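PDB 4EKX: 14L protein from Yaba-like disease virus, which probably binds and neutralises host interleukin-18, as a viral relative of the IL-18 binding proteins with an immunoglobulin-like beta-sandwich. Local coordinates for residues T78-D82 against E83-E87. The protein carries 2 engineered substitutions. Numbering follows the deposited sequence.
Sequences TNITD and EMRNE
T78 O meets the methyl end of M84, with CE 3.6 Å away. I80 then touches two side chains. Its CG1 lies 4.2 Å from M84 CE, a loose apolar contact. Its CG2 sits over the centre of one face of the R85 guanidinium, 3.7 Å above the plane, and the two side chains cross at about a right angle. The backbone N-H of T81 points at the sulfur of M84, a weak hydrogen bond. T81 is the N-cap of helix 82-86, the short helix that links strand 72-78 to strand 89-94, and so one sheet of the beta-sandwich to the other. T81 OG1 lies between its backbone N and carbonyl carbon (chi1 63°), where it accepts weakly from M84 N at 3.3 Å. This bond and the one from T81 N to M84 SD are the two halves of a capping box, with sulfur as the second acceptor. A water joins the same hydroxyl to E83 OE2, at the end of an extended chain. T81 O accepts from R85 N at 3.0 Å. D82 O accepts from N86 N. D82 OD1 forms a weakly hydrogen-bonded salt bridge with R85 NH1 at 3.1 Å, the carboxylate and guanidinium planes being 68° apart. R85 NH2 also forms a salt bridge with E15, and N86 OD1 is hydrogen-bonded to S107 OG.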
# COMPACT_ATOMS: atom_id res chain seq x y z
N THR D 78 -16.34 -3.65 -8.84
CA THR D 78 -17.56 -3.33 -8.13
C THR D 78 -18.73 -4.00 -8.84
O THR D 78 -18.61 -4.42 -10.00
CB THR D 78 -17.81 -1.82 -8.08
OG1 THR D 78 -17.67 -1.27 -9.40
CG2 THR D 78 -16.83 -1.15 -7.13
N ASN D 79 -19.86 -4.09 -8.15
CA ASN D 79 -21.05 -4.75 -8.69
C ASN D 79 -20.71 -6.07 -9.36
O ASN D 79 -21.07 -6.34 -10.50
CB ASN D 79 -21.79 -3.81 -9.65
CG ASN D 79 -22.38 -2.61 -8.93
OD1 ASN D 79 -23.37 -2.74 -8.19
ND2 ASN D 79 -21.78 -1.44 -9.12
N ILE D 80 -20.02 -6.91 -8.59
CA ILE D 80 -19.37 -8.12 -9.08
C ILE D 80 -20.35 -9.21 -9.50
O ILE D 80 -21.22 -9.62 -8.75
CB ILE D 80 -18.37 -8.66 -8.02
CG1 ILE D 80 -17.24 -7.65 -7.81
CG2 ILE D 80 -17.81 -10.01 -8.45
CD1 ILE D 80 -16.31 -7.99 -6.65
N THR D 81 -20.17 -9.69 -10.73
CA THR D 81 -20.98 -10.76 -11.27
C THR D 81 -20.18 -12.06 -11.31
O THR D 81 -18.97 -12.05 -11.06
CB THR D 81 -21.43 -10.42 -12.70
OG1 THR D 81 -20.28 -10.30 -13.54
CG2 THR D 81 -22.20 -9.11 -12.71
N ASP D 82 -20.85 -13.16 -11.63
CA ASP D 82 -20.16 -14.43 -11.79
C ASP D 82 -19.18 -14.38 -12.95
O ASP D 82 -18.10 -14.98 -12.88
CB ASP D 82 -21.14 -15.58 -11.99
CG ASP D 82 -21.72 -16.08 -10.69
OD1 ASP D 82 -21.09 -15.88 -9.64
OD2 ASP D 82 -22.82 -16.67 -10.72
N GLU D 83 -19.55 -13.69 -14.03
CA GLU D 83 -18.63 -13.53 -15.15
C GLU D 83 -17.31 -12.90 -14.69
O GLU D 83 -16.24 -13.34 -15.11
CB GLU D 83 -19.25 -12.71 -16.28
CG GLU D 83 -18.28 -12.49 -17.45
CD GLU D 83 -18.85 -11.62 -18.56
OE1 GLU D 83 -18.14 -11.39 -19.57
OE2 GLU D 83 -20.01 -11.17 -18.43
N MET D 84 -17.40 -11.89 -13.85
CA MET D 84 -16.21 -11.22 -13.32
C MET D 84 -15.44 -12.13 -12.37
O MET D 84 -14.20 -12.11 -12.36
CB MET D 84 -16.61 -9.93 -12.60
CG MET D 84 -17.21 -8.88 -13.51
SD MET D 84 -18.00 -7.51 -12.63
CE MET D 84 -16.58 -6.74 -11.87
N ARG D 85 -16.17 -12.90 -11.56
CA ARG D 85 -15.54 -13.83 -10.62
C ARG D 85 -14.73 -14.90 -11.35
O ARG D 85 -13.71 -15.37 -10.84
CB ARG D 85 -16.58 -14.49 -9.71
CG ARG D 85 -17.19 -13.56 -8.69
CD ARG D 85 -18.22 -14.27 -7.80
NE ARG D 85 -18.90 -13.30 -6.94
CZ ARG D 85 -20.08 -12.76 -7.22
NH1 ARG D 85 -20.74 -13.10 -8.32
NH2 ARG D 85 -20.62 -11.88 -6.39
N ASN D 86 -15.18 -15.27 -12.55
CA ASN D 86 -14.56 -16.35 -13.31
C ASN D 86 -13.62 -15.86 -14.43
O ASN D 86 -13.00 -16.67 -15.11
CB ASN D 86 -15.63 -17.27 -13.90
CG ASN D 86 -16.42 -18.00 -12.83
OD1 ASN D 86 -15.91 -18.25 -11.73
ND2 ASN D 86 -17.67 -18.34 -13.14
N GLU D 87 -13.53 -14.55 -14.58
CA GLU D 87 -12.74 -13.94 -15.65
C GLU D 87 -11.25 -14.10 -15.37
O GLU D 87 -10.80 -13.92 -14.24
CB GLU D 87 -13.08 -12.45 -15.75
CG GLU D 87 -12.49 -11.73 -16.95
CD GLU D 87 -13.23 -12.03 -18.23
OE1 GLU D 87 -14.42 -11.68 -18.34
OE2 GLU D 87 -12.61 -12.64 -19.13
O HOH W 1 -20.42 -9.61 -16.06